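PDB 1IQQ: S3-RNase from Pyrus pyrifolia, which cleaves RNA as a T2-family ribonuclease of the pear pistil and takes part in gametophytic self-incompatibility, the rejection of self pollen. Local coordinates for residues 1-6 against 168-173; 150-155 against 183-188. One frame throughout, in Å; residues are numbered along the deposited sequence.

Interaction 1. Residues 1-6 against 168-173; sequences YDYFQF and TLCSDK
One face of the Tyr1 ring lies against the side chain of Lys173, whose CG comes within 3.6 Å of Tyr1 CE1, with CE higher over the rim; the Phe4 ring takes Tyr1 CE1 on one face and meets Asp172 O at its edge. The Tyr3 ring uses its edge too, with Ser171 O in plane and Cys170 SG 3.8 Å from Tyr3 CE1, a sulfur-aromatic contact made by the sulfur that is disulfide-bonded to Cys181. These rings flank an antiparallel pairing of strands 3-6 and 168-171 in the central sheet of the RNase T2 fold. Phe4-Ser171 and Phe6-Leu169 are its hydrogen-bonded pairs, two bonds each, and Gln5-Cys170 between them is non-hydrogen-bonded. Before the pairing, Asp2 and Tyr3 both face Ser38 in a classic beta bulge. With its CG between backbone N and carbonyl carbon (chi1 75°), Tyr1 swings its phenol to Lys173, and OH donates to Lys173 O at 2.5 Å while also bonding Thr95. A leucine in place of Tyr1 would probably leave Lys173 O without this donor and Lys173 CG and CE without the ring they lie over. The extended Lys173 chain returns the grip: NZ reaches Tyr1 O at 2.9 Å, nearly in line with the carbonyl (172°). Asp2 OD2 accepts from Met40 N, and a water joins Lys173 NZ to Asp2 OD1.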
loop_
_atom_site.group_PDB
_atom_site.type_symbol
_atom_site.label_atom_id
_atom_site.label_comp_id
_atom_site.label_asym_id
_atom_site.label_seq_id
_atom_site.Cartn_x
_atom_site.Cartn_y
_atom_site.Cartn_z
ATOM N N TYR A 1 15.547 5.501 -9.719
ATOM C CA TYR A 1 14.124 5.018 -9.836
ATOM C C TYR A 1 13.369 5.930 -10.802
ATOM O O TYR A 1 13.828 7.045 -11.074
ATOM C CB TYR A 1 13.473 5.000 -8.439
ATOM C CG TYR A 1 13.101 6.335 -7.878
ATOM C CD1 TYR A 1 11.776 6.798 -7.978
ATOM C CD2 TYR A 1 14.054 7.152 -7.274
ATOM C CE1 TYR A 1 11.444 8.044 -7.505
ATOM C CE2 TYR A 1 13.734 8.363 -6.808
ATOM C CZ TYR A 1 12.420 8.834 -6.931
ATOM O OH TYR A 1 12.133 10.087 -6.472
ATOM N N ASP A 2 12.214 5.465 -11.286
ATOM C CA ASP A 2 11.402 6.266 -12.229
ATOM C C ASP A 2 10.138 6.827 -11.603
ATOM O O ASP A 2 9.716 7.922 -11.957
ATOM C CB ASP A 2 10.910 5.427 -13.419
ATOM C CG ASP A 2 12.046 4.872 -14.265
ATOM O OD1 ASP A 2 13.074 5.592 -14.382
ATOM O OD2 ASP A 2 11.856 3.762 -14.795
ATOM N N TYR A 3 9.508 6.090 -10.688
ATOM C CA TYR A 3 8.187 6.544 -10.163
ATOM C C TYR A 3 7.964 5.853 -8.847
ATOM O O TYR A 3 8.816 5.046 -8.422
ATOM C CB TYR A 3 7.085 6.181 -11.170
ATOM C CG TYR A 3 6.664 4.703 -11.225
ATOM C CD1 TYR A 3 5.498 4.275 -10.593
ATOM C CD2 TYR A 3 7.422 3.747 -11.931
ATOM C CE1 TYR A 3 5.084 2.965 -10.604
ATOM C CE2 TYR A 3 6.974 2.416 -11.991
ATOM C CZ TYR A 3 5.804 2.019 -11.298
ATOM O OH TYR A 3 5.460 0.677 -11.271
ATOM N N PHE A 4 6.887 6.200 -8.141
ATOM C CA PHE A 4 6.577 5.528 -6.885
ATOM C C PHE A 4 5.315 4.707 -6.926
ATOM O O PHE A 4 4.296 5.084 -7.571
ATOM C CB PHE A 4 6.298 6.582 -5.795
ATOM C CG PHE A 4 7.505 7.278 -5.300
ATOM C CD1 PHE A 4 7.768 8.565 -5.690
ATOM C CD2 PHE A 4 8.336 6.643 -4.392
ATOM C CE1 PHE A 4 8.908 9.270 -5.139
ATOM C CE2 PHE A 4 9.440 7.323 -3.841
ATOM C CZ PHE A 4 9.717 8.603 -4.203
ATOM N N GLN A 5 5.338 3.597 -6.209
ATOM C CA GLN A 5 4.154 2.798 -5.932
ATOM C C GLN A 5 3.863 2.958 -4.457
ATOM O O GLN A 5 4.698 2.599 -3.608
ATOM C CB GLN A 5 4.393 1.325 -6.157
ATOM C CG GLN A 5 4.528 1.008 -7.690
ATOM C CD GLN A 5 4.728 -0.468 -7.906
ATOM O OE1 GLN A 5 3.756 -1.262 -7.930
ATOM N NE2 GLN A 5 5.976 -0.869 -8.011
ATOM N N PHE A 6 2.680 3.445 -4.096
ATOM C CA PHE A 6 2.267 3.540 -2.680
ATOM C C PHE A 6 1.189 2.531 -2.511
ATOM O O PHE A 6 0.053 2.709 -2.967
ATOM C CB PHE A 6 1.772 4.970 -2.410
ATOM C CG PHE A 6 1.348 5.242 -0.978
ATOM C CD1 PHE A 6 0.268 6.040 -0.731
ATOM C CD2 PHE A 6 2.064 4.745 0.095
ATOM C CE1 PHE A 6 -0.081 6.380 0.615
ATOM C CE2 PHE A 6 1.739 5.068 1.429
ATOM C CZ PHE A 6 0.667 5.891 1.696
ATOM N N THR A 168 -2.805 0.015 -4.900
ATOM C CA THR A 168 -1.633 0.818 -5.051
ATOM C C THR A 168 -1.948 2.056 -5.846
ATOM O O THR A 168 -2.613 1.995 -6.907
ATOM C CB THR A 168 -0.572 0.026 -5.849
ATOM O OG1 THR A 168 -0.185 -1.121 -5.081
ATOM C CG2 THR A 168 0.680 0.918 -6.187
ATOM N N LEU A 169 -1.513 3.216 -5.347
ATOM C CA LEU A 169 -1.616 4.502 -6.042
ATOM C C LEU A 169 -0.206 4.810 -6.539
ATOM O O LEU A 169 0.743 4.771 -5.752
ATOM C CB LEU A 169 -2.073 5.627 -5.074
ATOM C CG LEU A 169 -3.263 5.252 -4.249
ATOM C CD1 LEU A 169 -3.642 6.486 -3.430
ATOM C CD2 LEU A 169 -4.447 4.893 -5.134
ATOM N N CYS A 170 -0.028 5.107 -7.824
ATOM C CA CYS A 170 1.292 5.385 -8.378
ATOM C C CYS A 170 1.468 6.875 -8.601
ATOM O O CYS A 170 0.474 7.617 -8.856
ATOM C CB CYS A 170 1.480 4.630 -9.706
ATOM S SG CYS A 170 1.491 2.842 -9.402
ATOM N N SER A 171 2.710 7.359 -8.453
ATOM C CA SER A 171 2.994 8.789 -8.648
ATOM C C SER A 171 4.274 8.964 -9.338
ATOM O O SER A 171 5.042 7.978 -9.498
ATOM C CB SER A 171 2.949 9.521 -7.280
ATOM O OG SER A 171 3.841 8.935 -6.321
ATOM N N ASP A 172 4.491 10.175 -9.847
ATOM C CA ASP A 172 5.702 10.480 -10.564
ATOM C C ASP A 172 6.959 10.514 -9.719
ATOM O O ASP A 172 6.919 10.293 -8.534
ATOM C CB ASP A 172 5.465 11.771 -11.438
ATOM C CG ASP A 172 5.357 13.024 -10.653
ATOM O OD1 ASP A 172 5.745 13.084 -9.482
ATOM O OD2 ASP A 172 4.887 14.049 -11.275
ATOM N N LYS A 173 8.095 10.739 -10.377
ATOM C CA LYS A 173 9.353 10.684 -9.661
ATOM C C LYS A 173 9.426 11.596 -8.431
ATOM O O LYS A 173 10.101 11.282 -7.432
ATOM C CB LYS A 173 10.508 10.917 -10.661
ATOM C CG LYS A 173 11.866 10.533 -10.041
ATOM C CD LYS A 173 12.913 10.471 -11.156
ATOM C CE LYS A 173 14.267 10.082 -10.581
ATOM N NZ LYS A 173 15.235 9.485 -11.570
HETATM O O HOH W 1 14.019 8.141 -13.934
HETATM O O HOH W 2 1.653 -2.737 -6.686
#

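Interaction 2. Residues 150-155 against 183-188; sequences KPKLKC and HPFEPI
Phe185 and Lys152 bury nearly equal areas here, and each is the other's main partner. The lysine leaves strand 152-155 fully extended, CG anti to the backbone N (chi1 174°), and crosses the phenyl ring at about a right angle. Its CE sits over one face, 3.6 Å from the centroid of the Phe185 ring, a CH-pi contact. Beyond it the ammonium is off-centre, NZ lying 4.2 Å from the same Phe185 centroid, in a cation-pi contact. NZ also donates to the backbone, reaching His183 O at 2.8 Å with a C=O...N angle of 161°, so one lysine end is held by both a carbonyl and a ring. Lys154 adds a smaller share: its CB approaches the edge of the ring, 3.9 Å from Phe185 CE2. Between the backbones a water donates to Leu153 O and accepts from Phe185 N, bridging strand and loop where they do not pair directly. Farther out, His183 NE2 bonds Met40 O, tying segment 183-188 to another part of the chain. The whole is a surface contact in which a lysine-phenylalanine cation-pi and CH-pi pair joins the irregular 183-188 segment to strand 152-158, in the sheet of the RNase T2 fold.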
loop_
_atom_site.group_PDB
_atom_site.type_symbol
_atom_site.label_atom_id
_atom_site.label_comp_id
_atom_site.label_asym_id
_atom_site.label_seq_id
_atom_site.Cartn_x
_atom_site.Cartn_y
_atom_site.Cartn_z
ATOM N N LYS A 150 -5.042 5.473 -12.838
ATOM C CA LYS A 150 -5.429 4.059 -12.609
ATOM C C LYS A 150 -4.581 3.356 -11.573
ATOM O O LYS A 150 -3.363 3.381 -11.631
ATOM C CB LYS A 150 -5.334 3.335 -13.897
ATOM C CG LYS A 150 -6.182 3.966 -14.982
ATOM C CD LYS A 150 -5.813 3.253 -16.323
ATOM C CE LYS A 150 -6.904 3.503 -17.441
ATOM N NZ LYS A 150 -7.299 4.965 -17.688
ATOM N N PRO A 151 -5.266 2.796 -10.597
ATOM C CA PRO A 151 -4.539 2.090 -9.532
ATOM C C PRO A 151 -4.241 0.667 -9.949
ATOM O O PRO A 151 -4.782 0.197 -10.924
ATOM C CB PRO A 151 -5.521 2.117 -8.361
ATOM C CG PRO A 151 -6.892 1.992 -9.076
ATOM C CD PRO A 151 -6.716 2.877 -10.358
ATOM N N LYS A 152 -3.350 0.046 -9.197
ATOM C CA LYS A 152 -3.041 -1.371 -9.377
ATOM C C LYS A 152 -3.701 -2.084 -8.195
ATOM O O LYS A 152 -3.490 -1.738 -6.979
ATOM C CB LYS A 152 -1.527 -1.612 -9.401
ATOM C CG LYS A 152 -1.197 -3.129 -9.447
ATOM C CD LYS A 152 0.295 -3.337 -9.794
ATOM C CE LYS A 152 0.611 -4.862 -9.790
ATOM N NZ LYS A 152 2.067 -4.982 -10.193
ATOM N N LEU A 153 -4.507 -3.119 -8.512
ATOM C CA LEU A 153 -5.234 -3.860 -7.479
ATOM C C LEU A 153 -4.718 -5.294 -7.347
ATOM O O LEU A 153 -4.317 -5.919 -8.330
ATOM C CB LEU A 153 -6.711 -3.911 -7.827
ATOM C CG LEU A 153 -7.617 -2.794 -7.309
ATOM C CD1 LEU A 153 -7.114 -1.460 -7.825
ATOM C CD2 LEU A 153 -9.033 -3.034 -7.803
ATOM N N LYS A 154 -4.793 -5.806 -6.120
ATOM C CA LYS A 154 -4.411 -7.198 -5.818
ATOM C C LYS A 154 -5.587 -7.827 -5.112
ATOM O O LYS A 154 -6.165 -7.240 -4.185
ATOM C CB LYS A 154 -3.221 -7.248 -4.850
ATOM C CG LYS A 154 -2.830 -8.699 -4.590
ATOM C CD LYS A 154 -1.582 -8.760 -3.655
ATOM C CE LYS A 154 -0.915 -10.112 -3.680
ATOM N NZ LYS A 154 0.446 -9.930 -3.043
ATOM N N CYS A 155 -5.941 -9.045 -5.540
ATOM C CA CYS A 155 -7.033 -9.808 -4.919
ATOM C C CYS A 155 -6.482 -11.212 -4.527
ATOM O O CYS A 155 -5.345 -11.539 -4.860
ATOM C CB CYS A 155 -8.164 -10.021 -5.912
ATOM S SG CYS A 155 -9.177 -8.525 -6.159
ATOM N N HIS A 183 2.083 -2.105 -15.444
ATOM C CA HIS A 183 2.169 -3.452 -14.920
ATOM C C HIS A 183 1.085 -4.083 -14.026
ATOM O O HIS A 183 1.382 -4.633 -12.923
ATOM C CB HIS A 183 3.520 -3.643 -14.255
ATOM C CG HIS A 183 4.629 -3.014 -15.041
ATOM N ND1 HIS A 183 4.654 -3.077 -16.422
ATOM C CD2 HIS A 183 5.718 -2.311 -14.672
ATOM C CE1 HIS A 183 5.721 -2.442 -16.868
ATOM N NE2 HIS A 183 6.383 -1.967 -15.830
ATOM N N PRO A 184 -0.180 -4.018 -14.462
ATOM C CA PRO A 184 -1.247 -4.642 -13.672
ATOM C C PRO A 184 -1.036 -6.158 -13.794
ATOM O O PRO A 184 -0.347 -6.640 -14.732
ATOM C CB PRO A 184 -2.539 -4.268 -14.419
ATOM C CG PRO A 184 -2.078 -3.814 -15.765
ATOM C CD PRO A 184 -0.767 -3.152 -15.509
ATOM N N PHE A 185 -1.571 -6.872 -12.810
ATOM C CA PHE A 185 -1.473 -8.339 -12.877
ATOM C C PHE A 185 -2.228 -8.952 -14.078
ATOM O O PHE A 185 -3.244 -8.398 -14.501
ATOM C CB PHE A 185 -2.004 -8.950 -11.604
ATOM C CG PHE A 185 -1.196 -8.579 -10.362
ATOM C CD1 PHE A 185 0.196 -8.709 -10.331
ATOM C CD2 PHE A 185 -1.864 -8.101 -9.254
ATOM C CE1 PHE A 185 0.918 -8.357 -9.181
ATOM C CE2 PHE A 185 -1.120 -7.740 -8.073
ATOM C CZ PHE A 185 0.244 -7.879 -8.068
ATOM N N GLU A 186 -1.681 -10.033 -14.648
ATOM C CA GLU A 186 -2.327 -10.736 -15.785
ATOM C C GLU A 186 -3.410 -11.636 -15.205
ATOM O O GLU A 186 -3.317 -12.157 -14.074
ATOM C CB GLU A 186 -1.296 -11.560 -16.588
ATOM C CG GLU A 186 -0.180 -10.678 -17.147
ATOM C CD GLU A 186 0.799 -11.379 -18.114
ATOM O OE1 GLU A 186 0.591 -12.576 -18.483
ATOM O OE2 GLU A 186 1.767 -10.687 -18.527
ATOM N N PRO A 187 -4.428 -11.941 -16.035
ATOM C CA PRO A 187 -5.531 -12.762 -15.531
ATOM C C PRO A 187 -5.239 -14.143 -15.015
ATOM O O PRO A 187 -5.978 -14.635 -14.187
ATOM C CB PRO A 187 -6.526 -12.763 -16.719
ATOM C CG PRO A 187 -6.227 -11.495 -17.419
ATOM C CD PRO A 187 -4.737 -11.385 -17.386
ATOM N N ILE A 188 -4.175 -14.778 -15.498
ATOM C CA ILE A 188 -3.863 -16.116 -15.016
ATOM C C ILE A 188 -3.368 -16.127 -13.595
ATOM O O ILE A 188 -3.392 -17.165 -12.959
ATOM C CB ILE A 188 -2.779 -16.789 -15.976
ATOM C CG1 ILE A 188 -2.589 -18.314 -15.712
ATOM C CG2 ILE A 188 -1.445 -16.124 -15.802
ATOM C CD1 ILE A 188 -3.897 -19.147 -15.684
HETATM O O HOH W 3 -3.179 -5.466 -10.890
#

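How the interactions relate
The two contacts have centres about 15 Å apart and share one mixed sheet. Strand 161-171 lies between strands 3-10 and 152-158 and pairs antiparallel with both, so interaction 1 joins it to the N-terminal strand while interaction 2 lies on strand 152-158, another of its neighbours. They touch directly: Thr168 N is 2.8 Å from Lys152 O, a probable hydrogen bond, and Pro151 CB packs on Thr168 O. Along the chain the segments alternate, 1-6, 150-155, 168-173, then 183-188. The sheet thus places the N-terminal strand and the strand that meets segment 183-188 next to strand 161-171, which the Cys170-Cys181 disulfide ties to the chain two residues ahead of that segment.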